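Local coordinates for protein ferritin (Pseudo-nitzschia multiseries, PDB 4IWK) that oxidises ferrous iron to the ferric form at a metal centre within each subunit and probably stores it as a soluble mineral inside a 24-subunit assembly, at residues 107-112 against 116-121; 10-15 against 54-59; 47-52 against 96-101; 28-33 against 86-91. One frame throughout, in Å; residues are numbered along the deposited sequence.

In the fold
All four contacts belong to the ferritin four-helix bundle and lie spread along its length. Interactions 1 and 4 mark opposite sides of the chain's centre, their own centres about 34 Å apart. Between them lie interaction 2 and interaction 3 with its iron, the latter's centre about 4 Å from the centre of the chain. Helix 84-111 runs through interactions 1, 3 and 4; helix 3-32 serves 2 and 4, helix 36-62 serves 2 and 3, and helix 115-145 enters only in 1. Segments of interactions 2, 3 and 4 alternate along the chain, whereas interaction 1 follows all of them. Interactions 2 and 3, about 10 Å apart between centres, touch where Gln12 meets Ser101 and Gln15 meets Asn98, joining polar side chains to the residues around the metal centre.

Interaction 1: 107-112 against 116-121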
loop_
_atom_site.group_PDB
_atom_site.type_symbol
_atom_site.label_atom_id
_atom_site.label_comp_id
_atom_site.label_asym_id
_atom_site.label_seq_id
_atom_site.Cartn_x
_atom_site.Cartn_y
_atom_site.Cartn_z
ATOM N N GLU A 107 -37.580 -27.991 -34.815
ATOM C CA GLU A 107 -38.185 -29.169 -35.584
ATOM C C GLU A 107 -37.731 -29.149 -37.035
ATOM O O GLU A 107 -37.350 -30.199 -37.523
ATOM C CB GLU A 107 -39.714 -29.109 -35.596
ATOM C CG GLU A 107 -40.434 -29.202 -34.274
ATOM C CD GLU A 107 -40.708 -30.636 -33.917
ATOM O OE1 GLU A 107 -40.022 -31.505 -34.583
ATOM O OE2 GLU A 107 -41.598 -30.836 -33.010
ATOM N N ALA A 108 -37.669 -27.967 -37.667
ATOM C CA ALA A 108 -37.195 -27.863 -39.093
ATOM C C ALA A 108 -35.723 -28.232 -39.164
ATOM O O ALA A 108 -35.252 -28.943 -40.133
ATOM C CB ALA A 108 -37.406 -26.439 -39.625
ATOM N N ALA A 109 -34.960 -27.759 -38.159
ATOM C CA ALA A 109 -33.506 -28.056 -38.177
ATOM C C ALA A 109 -33.260 -29.557 -37.974
ATOM O O ALA A 109 -32.401 -30.124 -38.588
ATOM C CB ALA A 109 -32.739 -27.246 -37.068
ATOM N N SER A 110 -34.023 -30.125 -37.058
ATOM C CA SER A 110 -33.894 -31.593 -36.795
ATOM C C SER A 110 -34.223 -32.389 -38.066
ATOM O O SER A 110 -33.486 -33.298 -38.406
ATOM C CB SER A 110 -34.895 -31.980 -35.721
ATOM O OG SER A 110 -34.693 -33.377 -35.396
ATOM N N THR A 111 -35.311 -32.061 -38.736
ATOM C CA THR A 111 -35.663 -32.731 -40.052
ATOM C C THR A 111 -34.566 -32.626 -41.086
ATOM O O THR A 111 -34.334 -33.605 -41.816
ATOM C CB THR A 111 -36.957 -32.085 -40.596
ATOM O OG1 THR A 111 -38.007 -32.394 -39.655
ATOM C CG2 THR A 111 -37.347 -32.519 -42.033
ATOM N N CYS A 112 -33.857 -31.487 -41.129
ATOM C CA CYS A 112 -32.778 -31.194 -42.114
ATOM C C CYS A 112 -31.447 -31.765 -41.586
ATOM O O CYS A 112 -30.455 -31.575 -42.235
ATOM C CB CYS A 112 -32.595 -29.673 -42.293
ATOM S SG CYS A 112 -33.937 -29.032 -43.314
ATOM N N ALA A 116 -25.670 -27.855 -36.540
ATOM C CA ALA A 116 -25.204 -26.558 -36.024
ATOM C C ALA A 116 -26.372 -25.691 -35.589
ATOM O O ALA A 116 -26.237 -25.034 -34.560
ATOM C CB ALA A 116 -24.380 -25.807 -37.128
ATOM N N VAL A 117 -27.452 -25.605 -36.391
ATOM C CA VAL A 117 -28.597 -24.821 -35.976
ATOM C C VAL A 117 -29.166 -25.426 -34.666
ATOM O O VAL A 117 -29.424 -24.662 -33.722
ATOM C CB VAL A 117 -29.701 -24.703 -37.075
ATOM C CG1 VAL A 117 -30.946 -24.089 -36.457
ATOM C CG2 VAL A 117 -29.124 -23.782 -38.184
ATOM N N MET A 118 -29.261 -26.748 -34.546
ATOM C CA MET A 118 -29.833 -27.252 -33.289
ATOM C C MET A 118 -28.969 -26.909 -32.110
ATOM O O MET A 118 -29.466 -26.640 -31.023
ATOM C CB MET A 118 -29.959 -28.797 -33.332
ATOM C CG MET A 118 -31.118 -29.123 -34.287
ATOM S SD MET A 118 -31.497 -30.918 -34.286
ATOM C CE MET A 118 -30.116 -31.434 -35.326
ATOM N N ALA A 119 -27.644 -26.980 -32.279
ATOM C CA ALA A 119 -26.743 -26.613 -31.171
ATOM C C ALA A 119 -26.836 -25.103 -30.792
ATOM O O ALA A 119 -26.870 -24.718 -29.619
ATOM C CB ALA A 119 -25.289 -26.914 -31.553
ATOM N N PHE A 120 -26.984 -24.257 -31.855
ATOM C CA PHE A 120 -27.175 -22.848 -31.546
ATOM C C PHE A 120 -28.432 -22.578 -30.710
ATOM O O PHE A 120 -28.437 -21.684 -29.912
ATOM C CB PHE A 120 -27.253 -22.104 -32.923
ATOM C CG PHE A 120 -27.571 -20.613 -32.785
ATOM C CD1 PHE A 120 -26.613 -19.744 -32.313
ATOM C CD2 PHE A 120 -28.839 -20.156 -33.105
ATOM C CE1 PHE A 120 -26.887 -18.339 -32.161
ATOM C CE2 PHE A 120 -29.131 -18.761 -32.931
ATOM C CZ PHE A 120 -28.157 -17.885 -32.459
ATOM N N LEU A 121 -29.509 -23.326 -31.011
ATOM C CA LEU A 121 -30.795 -23.093 -30.352
ATOM C C LEU A 121 -30.795 -23.553 -28.893
ATOM O O LEU A 121 -31.589 -23.042 -28.070
ATOM C CB LEU A 121 -31.941 -23.788 -31.100
ATOM C CG LEU A 121 -32.171 -23.359 -32.553
ATOM C CD1 LEU A 121 -33.293 -24.153 -33.156
ATOM C CD2 LEU A 121 -32.582 -21.857 -32.472
#
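Ala109 and Met118 face each other where helices 84-111 and 115-145 of the ferritin four-helix bundle join through a short turn, making a helical hairpin whose segments run at 148° to one another. The backbones come close here, the two CA atoms lying 6.2 Å apart, because only a methyl group stands on the first helix. Ala109 CB pushes between two neighbours: it meets Val117 CG1 at 3.7 Å and Met118 CG at the same 3.7 Å. Val117 brings that branch forward with CG1 anti to its backbone N (chi1 170°); Val117 also packs on Phe59 of helix 36-62. Met118 reaches across with an extended middle (chi2 -174°), which carries sulfur past Ala109 and alongside Ser110. Phe115 of a neighbouring subunit also packs on Ser110. The last torsion then bends the chain, bringing CE round to 4.2 Å from Ala109 O, while Met118 SD sits 3.5 Å from Ser110 CA.

Interaction 2: 10-15 against 54-59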
loop_
_atom_site.group_PDB
_atom_site.type_symbol
_atom_site.label_atom_id
_atom_site.label_comp_id
_atom_site.label_asym_id
_atom_site.label_seq_id
_atom_site.Cartn_x
_atom_site.Cartn_y
_atom_site.Cartn_z
ATOM N N ASN A 10 -35.616 -16.737 -40.450
ATOM C CA ASN A 10 -36.038 -15.367 -40.697
ATOM C C ASN A 10 -37.245 -15.008 -39.779
ATOM O O ASN A 10 -37.254 -13.907 -39.128
ATOM C CB ASN A 10 -36.344 -15.232 -42.203
ATOM C CG ASN A 10 -36.222 -13.812 -42.709
ATOM O OD1 ASN A 10 -37.201 -13.222 -43.223
ATOM N ND2 ASN A 10 -35.045 -13.215 -42.509
ATOM N N ARG A 11 -38.258 -15.860 -39.714
ATOM C CA ARG A 11 -39.416 -15.586 -38.853
ATOM C C ARG A 11 -38.993 -15.406 -37.346
ATOM O O ARG A 11 -39.670 -14.759 -36.564
ATOM C CB ARG A 11 -40.518 -16.640 -38.967
ATOM C CG ARG A 11 -41.407 -16.520 -40.203
ATOM C CD ARG A 11 -41.827 -17.918 -40.645
ATOM N NE ARG A 11 -43.195 -18.007 -41.124
ATOM C CZ ARG A 11 -44.141 -18.746 -40.549
ATOM N NH1 ARG A 11 -43.873 -19.488 -39.470
ATOM N NH2 ARG A 11 -45.370 -18.756 -41.055
ATOM N N GLN A 12 -37.947 -16.123 -36.938
ATOM C CA GLN A 12 -37.578 -16.108 -35.512
ATOM C C GLN A 12 -37.079 -14.672 -35.195
ATOM O O GLN A 12 -37.364 -14.133 -34.077
ATOM C CB GLN A 12 -36.466 -17.129 -35.122
ATOM C CG GLN A 12 -36.256 -17.192 -33.612
ATOM C CD GLN A 12 -37.522 -17.686 -32.889
ATOM O OE1 GLN A 12 -38.275 -18.486 -33.464
ATOM N NE2 GLN A 12 -37.780 -17.219 -31.693
ATOM N N VAL A 13 -36.318 -14.078 -36.103
ATOM C CA VAL A 13 -35.851 -12.707 -35.878
ATOM C C VAL A 13 -37.057 -11.810 -35.750
ATOM O O VAL A 13 -37.132 -10.978 -34.829
ATOM C CB VAL A 13 -34.983 -12.180 -37.050
ATOM C CG1 VAL A 13 -34.661 -10.696 -36.870
ATOM C CG2 VAL A 13 -33.681 -13.003 -37.169
ATOM N N THR A 14 -38.009 -11.960 -36.678
ATOM C CA THR A 14 -39.237 -11.166 -36.547
ATOM C C THR A 14 -39.966 -11.361 -35.208
ATOM O O THR A 14 -40.416 -10.377 -34.596
ATOM C CB THR A 14 -40.222 -11.512 -37.673
ATOM O OG1 THR A 14 -39.520 -11.349 -38.882
ATOM C CG2 THR A 14 -41.457 -10.512 -37.649
ATOM N N GLN A 15 -40.022 -12.618 -34.707
ATOM C CA GLN A 15 -40.765 -12.878 -33.486
ATOM C C GLN A 15 -40.020 -12.203 -32.285
ATOM O O GLN A 15 -40.695 -11.670 -31.362
ATOM C CB GLN A 15 -40.835 -14.400 -33.316
ATOM C CG GLN A 15 -41.522 -14.814 -31.971
ATOM C CD GLN A 15 -42.970 -14.300 -31.866
ATOM O OE1 GLN A 15 -43.656 -14.140 -32.893
ATOM N NE2 GLN A 15 -43.417 -13.960 -30.653
ATOM N N LEU A 54 -30.938 -9.994 -32.364
ATOM C CA LEU A 54 -29.595 -9.692 -32.897
ATOM C C LEU A 54 -28.686 -10.923 -32.918
ATOM O O LEU A 54 -27.884 -11.064 -33.862
ATOM C CB LEU A 54 -28.886 -8.617 -32.096
ATOM C CG LEU A 54 -29.590 -7.215 -32.268
ATOM C CD1 LEU A 54 -28.940 -6.206 -31.294
ATOM C CD2 LEU A 54 -29.563 -6.643 -33.707
ATOM N N GLY A 55 -28.834 -11.775 -31.900
ATOM C CA GLY A 55 -28.054 -13.026 -31.807
ATOM C C GLY A 55 -28.403 -13.903 -32.997
ATOM O O GLY A 55 -27.518 -14.536 -33.642
ATOM N N PHE A 56 -29.696 -13.996 -33.316
ATOM C CA PHE A 56 -30.153 -14.805 -34.505
ATOM C C PHE A 56 -29.609 -14.175 -35.813
ATOM O O PHE A 56 -29.131 -14.895 -36.693
ATOM C CB PHE A 56 -31.688 -14.933 -34.581
ATOM C CG PHE A 56 -32.217 -16.051 -33.710
ATOM C CD1 PHE A 56 -32.277 -15.946 -32.345
ATOM C CD2 PHE A 56 -32.463 -17.291 -34.317
ATOM C CE1 PHE A 56 -32.674 -17.054 -31.541
ATOM C CE2 PHE A 56 -32.829 -18.362 -33.543
ATOM C CZ PHE A 56 -32.951 -18.270 -32.166
ATOM N N VAL A 57 -29.609 -12.836 -35.957
ATOM C CA VAL A 57 -29.120 -12.214 -37.213
ATOM C C VAL A 57 -27.622 -12.505 -37.337
ATOM O O VAL A 57 -27.186 -12.889 -38.467
ATOM C CB VAL A 57 -29.284 -10.676 -37.133
ATOM C CG1 VAL A 57 -28.484 -10.025 -38.291
ATOM C CG2 VAL A 57 -30.777 -10.361 -37.235
ATOM N N ASP A 58 -26.863 -12.401 -36.237
ATOM C CA ASP A 58 -25.369 -12.616 -36.295
ATOM C C ASP A 58 -25.110 -14.079 -36.725
ATOM O O ASP A 58 -24.324 -14.299 -37.620
ATOM C CB ASP A 58 -24.784 -12.364 -34.898
ATOM C CG ASP A 58 -23.274 -12.476 -34.902
ATOM O OD1 ASP A 58 -22.619 -12.075 -35.875
ATOM O OD2 ASP A 58 -22.776 -13.062 -33.971
ATOM N N PHE A 59 -25.842 -15.044 -36.110
ATOM C CA PHE A 59 -25.559 -16.456 -36.511
ATOM C C PHE A 59 -25.994 -16.674 -37.943
ATOM O O PHE A 59 -25.255 -17.322 -38.738
ATOM C CB PHE A 59 -26.354 -17.427 -35.600
ATOM C CG PHE A 59 -26.129 -18.840 -35.948
ATOM C CD1 PHE A 59 -25.027 -19.512 -35.424
ATOM C CD2 PHE A 59 -27.009 -19.465 -36.803
ATOM C CE1 PHE A 59 -24.820 -20.850 -35.757
ATOM C CE2 PHE A 59 -26.826 -20.839 -37.144
ATOM C CZ PHE A 59 -25.695 -21.510 -36.596
#
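Phe56, Val13 and Gln12 carry this contact between helices 3-32 and 36-62, whose segments lie nearly antiparallel with axes 9.1 Å apart. Gln12 lays its aliphatic part over one face of the Phe56 ring: CG stands 3.8 Å from the ring centroid and 16° off the normal, a CH-pi contact displaced toward the CE2 side of the rim. The chain bends at chi2 (63°), taking the amide away from this contact to polar partners: OE1 bonds to Ser101 of helix 84-111, and NE2 to the iron ligand Glu16. One residue on, Val13 slides past Phe56 in the opposite sense, CG2 resting 3.8 Å from Phe56 CB. Its other methyl, CG1, meets Val57 CG2 at 3.9 Å, the two valines crossing at about a right angle. Phe120 of helix 115-145 meets the Phe56 ring edge-to-face and Leu102 and Leu105 of helix 84-111 pack on Phe56, which thus touches all three other helices of the ferritin four-helix bundle, in an apolar core layer beside the metal centre.

Interaction 3: 47-52 against 96-101; sequences AEEREH and QANTRS. With FE (Fe (III) ion), chain G; FE (Fe (III) ion), chain I.
Glu49 and Asn98 face each other across the core of the ferritin four-helix bundle, at its ferroxidase centre, where two ferric irons lie between helices 36-62 and 84-111. The Glu49 side chain packs on Ala19 of helix 3-32. From CB, with CG anti to the carbonyl carbon, CG passes 4.0 Å from the iron of chain I; the bend at chi2 (-72°) then swings the carboxylate onto the metals. CD lies almost equally far from both, and the carboxylate bridges them: Glu49 OE1 binds the iron of chain G at 2.1 Å, and Glu49 OE2 the iron of chain I, also at 2.1 Å. His52 ND1 and Glu16 add protein ligands to the first metal; Glu95 and Glu131 do so for the second. Asn98 arrives from the other helix with its amide plane turned 73° from the carboxylate, ND2 3.0 Å from Glu49 OE2. Its OD1 accepts a bond from Gln15, which helps fix the amide's rotation. Water 1, bound to both irons, accepts a weak hydrogen bond from Asn98 ND2 at 3.3 Å.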
loop_
_atom_site.group_PDB
_atom_site.type_symbol
_atom_site.label_atom_id
_atom_site.label_comp_id
_atom_site.label_asym_id
_atom_site.label_seq_id
_atom_site.Cartn_x
_atom_site.Cartn_y
_atom_site.Cartn_z
ATOM N N ALA A 47 -35.321 -4.787 -24.158
ATOM C CA ALA A 47 -33.937 -4.751 -24.674
ATOM C C ALA A 47 -33.427 -6.189 -24.824
ATOM O O ALA A 47 -32.688 -6.447 -25.807
ATOM C CB ALA A 47 -33.049 -3.996 -23.650
ATOM N N GLU A 48 -33.770 -7.087 -23.904
ATOM C CA GLU A 48 -33.243 -8.490 -23.944
ATOM C C GLU A 48 -33.808 -9.163 -25.195
ATOM O O GLU A 48 -33.083 -9.863 -25.883
ATOM C CB GLU A 48 -33.644 -9.181 -22.662
ATOM C CG GLU A 48 -33.028 -10.548 -22.590
ATOM C CD GLU A 48 -33.685 -11.296 -21.480
ATOM O OE1 GLU A 48 -33.307 -11.029 -20.289
ATOM O OE2 GLU A 48 -34.652 -12.046 -21.820
ATOM N N GLU A 49 -35.098 -8.970 -25.507
ATOM C CA GLU A 49 -35.615 -9.664 -26.724
ATOM C C GLU A 49 -34.974 -9.071 -27.962
ATOM O O GLU A 49 -34.720 -9.837 -28.931
ATOM C CB GLU A 49 -37.136 -9.383 -26.837
ATOM C CG GLU A 49 -37.945 -9.964 -25.708
ATOM C CD GLU A 49 -38.053 -11.455 -25.793
ATOM O OE1 GLU A 49 -37.459 -11.995 -26.714
ATOM O OE2 GLU A 49 -38.901 -12.020 -25.113
ATOM N N ARG A 50 -34.697 -7.773 -28.011
ATOM C CA ARG A 50 -33.934 -7.304 -29.176
ATOM C C ARG A 50 -32.543 -7.966 -29.221
ATOM O O ARG A 50 -32.139 -8.378 -30.321
ATOM C CB ARG A 50 -33.788 -5.764 -29.019
ATOM C CG ARG A 50 -33.073 -5.193 -30.259
ATOM C CD ARG A 50 -33.205 -3.664 -30.250
ATOM N NE ARG A 50 -32.455 -3.109 -31.447
ATOM C CZ ARG A 50 -31.146 -2.894 -31.296
ATOM N NH1 ARG A 50 -30.575 -3.230 -30.158
ATOM N NH2 ARG A 50 -30.371 -2.480 -32.270
ATOM N N GLU A 51 -31.857 -8.111 -28.063
ATOM C CA GLU A 51 -30.588 -8.907 -28.104
ATOM C C GLU A 51 -30.754 -10.331 -28.635
ATOM O O GLU A 51 -29.866 -10.753 -29.429
ATOM C CB GLU A 51 -29.891 -8.936 -26.725
ATOM C CG GLU A 51 -29.476 -7.560 -26.240
ATOM C CD GLU A 51 -28.447 -6.911 -27.185
ATOM O OE1 GLU A 51 -27.621 -7.620 -27.847
ATOM O OE2 GLU A 51 -28.513 -5.691 -27.393
ATOM N N HIS A 52 -31.867 -11.025 -28.279
ATOM C CA HIS A 52 -32.078 -12.337 -28.881
ATOM C C HIS A 52 -32.149 -12.241 -30.398
ATOM O O HIS A 52 -31.503 -13.045 -31.158
ATOM C CB HIS A 52 -33.370 -12.967 -28.418
ATOM C CG HIS A 52 -33.369 -13.250 -26.975
ATOM N ND1 HIS A 52 -34.515 -13.553 -26.263
ATOM C CD2 HIS A 52 -32.331 -13.225 -26.077
ATOM C CE1 HIS A 52 -34.192 -13.695 -24.987
ATOM N NE2 HIS A 52 -32.892 -13.503 -24.843
ATOM N N GLN A 96 -44.831 -17.672 -24.393
ATOM C CA GLN A 96 -45.243 -18.990 -24.890
ATOM C C GLN A 96 -45.134 -19.041 -26.392
ATOM O O GLN A 96 -44.665 -20.055 -26.978
ATOM C CB GLN A 96 -46.623 -19.344 -24.449
ATOM C CG GLN A 96 -46.640 -19.596 -22.941
ATOM C CD GLN A 96 -48.049 -19.632 -22.364
ATOM O OE1 GLN A 96 -48.988 -19.204 -23.017
ATOM N NE2 GLN A 96 -48.192 -20.153 -21.126
ATOM N N ALA A 97 -45.502 -17.927 -27.063
ATOM C CA ALA A 97 -45.251 -17.791 -28.484
ATOM C C ALA A 97 -43.817 -17.832 -28.928
ATOM O O ALA A 97 -43.505 -18.379 -30.017
ATOM C CB ALA A 97 -45.937 -16.523 -29.061
ATOM N N ASN A 98 -42.967 -17.145 -28.190
ATOM C CA ASN A 98 -41.562 -17.140 -28.488
ATOM C C ASN A 98 -41.059 -18.614 -28.411
ATOM O O ASN A 98 -40.237 -19.016 -29.233
ATOM C CB ASN A 98 -40.823 -16.323 -27.449
ATOM C CG ASN A 98 -40.943 -14.821 -27.653
ATOM O OD1 ASN A 98 -41.478 -14.348 -28.674
ATOM N ND2 ASN A 98 -40.293 -14.057 -26.740
ATOM N N THR A 99 -41.494 -19.348 -27.414
ATOM C CA THR A 99 -41.022 -20.758 -27.202
ATOM C C THR A 99 -41.556 -21.557 -28.355
ATOM O O THR A 99 -40.781 -22.364 -28.875
ATOM C CB THR A 99 -41.564 -21.302 -25.902
ATOM O OG1 THR A 99 -41.028 -20.537 -24.826
ATOM C CG2 THR A 99 -41.169 -22.819 -25.689
ATOM N N ARG A 100 -42.830 -21.396 -28.754
ATOM C CA ARG A 100 -43.344 -22.182 -29.890
ATOM C C ARG A 100 -42.588 -21.917 -31.165
ATOM O O ARG A 100 -42.297 -22.838 -31.899
ATOM C CB ARG A 100 -44.835 -21.963 -30.133
ATOM C CG ARG A 100 -45.729 -22.721 -29.150
ATOM C CD ARG A 100 -47.255 -22.583 -29.509
ATOM N NE ARG A 100 -47.509 -21.325 -30.249
ATOM C CZ ARG A 100 -47.929 -20.149 -29.740
ATOM N NH1 ARG A 100 -48.247 -20.001 -28.455
ATOM N NH2 ARG A 100 -48.009 -19.089 -30.563
ATOM N N SER A 101 -42.206 -20.673 -31.408
ATOM C CA SER A 101 -41.517 -20.297 -32.603
ATOM C C SER A 101 -40.128 -21.026 -32.614
ATOM O O SER A 101 -39.623 -21.534 -33.671
ATOM C CB SER A 101 -41.369 -18.770 -32.542
ATOM O OG SER A 101 -40.768 -18.383 -33.716
HETATM FE FE FE G . -36.829 -13.967 -26.942
HETATM FE FE FE I . -38.307 -13.446 -23.677
HETATM O O HOH W 1 -37.551 -14.560 -25.043
HETATM O O HOH W 2 -36.746 -15.968 -27.451
HETATM O O HOH W 3 -37.098 -12.356 -22.851
#

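Interaction 4: 28-33 against 86-91; sequences IWFDQN and DVWQSI
Val87 of helix 84-111 is the bump here, and the hollow that takes it lies between the side chains of Trp29 and Phe30 on helix 3-32. Its two methyls divide the work. CG2 sits over one face of the Trp29 six-membered ring, 4.1 Å from the centroid and shifted toward the rim, with Trp29 CE3 the nearest ring atom at 3.7 Å. CG1, anti to the backbone N (chi1 -174°), meets Phe30, which comes from the opposite direction; it lies oblique to that ring, 3.6 Å from Phe30 CE2. The other face of the Trp29 indole is backed by Asn33, whose ND2 lies 3.3 Å above the ring while bonding to Trp29 O; this nearly straight bond (163°) falls where the helix ends and holds the amide there.

Phe30 in turn projects far enough to become a bump itself, and its CZ comes 3.5 Å from Trp88 NE1. These two rings meet obliquely, with planes 43° apart. Met38 and Met42 of helix 36-62 press on Phe30, while Ile138 and Val142 of helix 115-145 pack against Trp88. Large side chains thus fill the space between antiparallel segments whose axes stand 11.7 Å apart, forming an aromatic-rich hydrophobic layer of the ferritin four-helix bundle, toward the end where helix 3-32 finishes.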
loop_
_atom_site.group_PDB
_atom_site.type_symbol
_atom_site.label_atom_id
_atom_site.label_comp_id
_atom_site.label_asym_id
_atom_site.label_seq_id
_atom_site.Cartn_x
_atom_site.Cartn_y
_atom_site.Cartn_z
ATOM N N ILE A 28 -45.002 1.017 -21.439
ATOM C CA ILE A 28 -45.745 2.324 -21.584
ATOM C C ILE A 28 -47.017 2.237 -20.774
ATOM O O ILE A 28 -47.322 3.142 -20.013
ATOM C CB ILE A 28 -46.025 2.586 -23.098
ATOM C CG1 ILE A 28 -44.713 2.904 -23.824
ATOM C CG2 ILE A 28 -47.051 3.703 -23.169
ATOM C CD1 ILE A 28 -44.914 2.843 -25.346
ATOM N N TRP A 29 -47.768 1.110 -20.869
ATOM C CA TRP A 29 -48.965 0.995 -20.088
ATOM C C TRP A 29 -48.646 1.141 -18.617
ATOM O O TRP A 29 -49.351 1.834 -17.866
ATOM C CB TRP A 29 -49.680 -0.382 -20.412
ATOM C CG TRP A 29 -51.058 -0.377 -19.798
ATOM C CD1 TRP A 29 -52.240 -0.016 -20.439
ATOM C CD2 TRP A 29 -51.398 -0.713 -18.444
ATOM N NE1 TRP A 29 -53.294 -0.100 -19.532
ATOM C CE2 TRP A 29 -52.813 -0.514 -18.304
ATOM C CE3 TRP A 29 -50.647 -1.084 -17.317
ATOM C CZ2 TRP A 29 -53.506 -0.773 -17.051
ATOM C CZ3 TRP A 29 -51.303 -1.324 -16.073
ATOM C CH2 TRP A 29 -52.746 -1.117 -15.948
ATOM N N PHE A 30 -47.637 0.390 -18.123
ATOM C CA PHE A 30 -47.310 0.462 -16.707
ATOM C C PHE A 30 -46.914 1.894 -16.322
ATOM O O PHE A 30 -47.355 2.346 -15.280
ATOM C CB PHE A 30 -46.138 -0.476 -16.439
ATOM C CG PHE A 30 -46.595 -1.915 -16.319
ATOM C CD1 PHE A 30 -47.686 -2.222 -15.520
ATOM C CD2 PHE A 30 -45.949 -2.927 -17.000
ATOM C CE1 PHE A 30 -48.132 -3.564 -15.334
ATOM C CE2 PHE A 30 -46.372 -4.277 -16.823
ATOM C CZ PHE A 30 -47.483 -4.589 -16.007
ATOM N N ASP A 31 -46.105 2.579 -17.140
ATOM C CA ASP A 31 -45.619 3.928 -16.732
ATOM C C ASP A 31 -46.791 4.866 -16.737
ATOM O O ASP A 31 -46.909 5.713 -15.853
ATOM C CB ASP A 31 -44.556 4.438 -17.707
ATOM C CG ASP A 31 -43.161 4.140 -17.250
ATOM O OD1 ASP A 31 -42.880 4.060 -16.021
ATOM O OD2 ASP A 31 -42.249 3.977 -18.110
ATOM N N GLN A 32 -47.675 4.714 -17.703
ATOM C CA GLN A 32 -48.848 5.617 -17.747
ATOM C C GLN A 32 -49.743 5.431 -16.535
ATOM O O GLN A 32 -50.576 6.320 -16.176
ATOM C CB GLN A 32 -49.656 5.371 -19.018
ATOM C CG GLN A 32 -49.012 5.867 -20.279
ATOM C CD GLN A 32 -49.822 5.476 -21.521
ATOM O OE1 GLN A 32 -50.786 4.621 -21.463
ATOM N NE2 GLN A 32 -49.413 6.047 -22.706
ATOM N N ASN A 33 -49.730 4.230 -15.951
ATOM C CA ASN A 33 -50.581 3.957 -14.862
ATOM C C ASN A 33 -49.810 3.901 -13.527
ATOM O O ASN A 33 -50.338 3.389 -12.545
ATOM C CB ASN A 33 -51.345 2.675 -15.140
ATOM C CG ASN A 33 -52.363 2.875 -16.227
ATOM O OD1 ASN A 33 -53.446 3.375 -15.896
ATOM N ND2 ASN A 33 -52.063 2.590 -17.517
ATOM N N ASP A 86 -53.893 -8.088 -16.659
ATOM C CA ASP A 86 -54.089 -8.257 -18.070
ATOM C C ASP A 86 -52.734 -8.168 -18.781
ATOM O O ASP A 86 -52.496 -8.891 -19.768
ATOM C CB ASP A 86 -54.957 -7.111 -18.636
ATOM C CG ASP A 86 -56.412 -7.135 -18.130
ATOM O OD1 ASP A 86 -56.901 -8.225 -17.738
ATOM O OD2 ASP A 86 -57.071 -6.063 -18.220
ATOM N N VAL A 87 -51.918 -7.214 -18.377
ATOM C CA VAL A 87 -50.640 -7.012 -19.063
ATOM C C VAL A 87 -49.745 -8.289 -18.838
ATOM O O VAL A 87 -49.214 -8.841 -19.801
ATOM C CB VAL A 87 -49.862 -5.819 -18.490
ATOM C CG1 VAL A 87 -48.605 -5.585 -19.380
ATOM C CG2 VAL A 87 -50.764 -4.555 -18.596
ATOM N N TRP A 88 -49.591 -8.713 -17.574
ATOM C CA TRP A 88 -48.754 -9.903 -17.334
ATOM C C TRP A 88 -49.254 -11.148 -18.050
ATOM O O TRP A 88 -48.501 -11.951 -18.508
ATOM C CB TRP A 88 -48.658 -10.126 -15.833
ATOM C CG TRP A 88 -47.718 -9.096 -15.173
ATOM C CD1 TRP A 88 -48.079 -8.015 -14.459
ATOM C CD2 TRP A 88 -46.279 -9.093 -15.242
ATOM N NE1 TRP A 88 -46.940 -7.354 -14.001
ATOM C CE2 TRP A 88 -45.841 -7.975 -14.530
ATOM C CE3 TRP A 88 -45.324 -9.969 -15.841
ATOM C CZ2 TRP A 88 -44.485 -7.685 -14.349
ATOM C CZ3 TRP A 88 -43.962 -9.660 -15.687
ATOM C CH2 TRP A 88 -43.576 -8.522 -14.940
ATOM N N GLN A 89 -50.561 -11.296 -18.151
ATOM C CA GLN A 89 -51.105 -12.441 -18.891
ATOM C C GLN A 89 -50.746 -12.379 -20.388
ATOM O O GLN A 89 -50.337 -13.376 -21.013
ATOM C CB GLN A 89 -52.672 -12.459 -18.682
ATOM C CG GLN A 89 -53.343 -13.500 -19.639
ATOM C CD GLN A 89 -53.051 -14.965 -19.181
ATOM O OE1 GLN A 89 -53.018 -15.211 -17.988
ATOM N NE2 GLN A 89 -52.776 -15.892 -20.125
ATOM N N SER A 90 -50.797 -11.169 -20.942
ATOM C CA SER A 90 -50.315 -11.028 -22.337
ATOM C C SER A 90 -48.813 -11.322 -22.473
ATOM O O SER A 90 -48.409 -11.901 -23.513
ATOM C CB SER A 90 -50.568 -9.606 -22.850
ATOM O OG SER A 90 -51.994 -9.404 -23.038
ATOM N N ILE A 91 -48.014 -10.942 -21.475
ATOM C CA ILE A 91 -46.557 -11.188 -21.570
ATOM C C ILE A 91 -46.346 -12.717 -21.434
ATOM O O ILE A 91 -45.496 -13.286 -22.125
ATOM C CB ILE A 91 -45.832 -10.455 -20.476
ATOM C CG1 ILE A 91 -45.996 -8.931 -20.735
ATOM C CG2 ILE A 91 -44.378 -10.858 -20.356
ATOM C CD1 ILE A 91 -45.482 -8.550 -22.092
#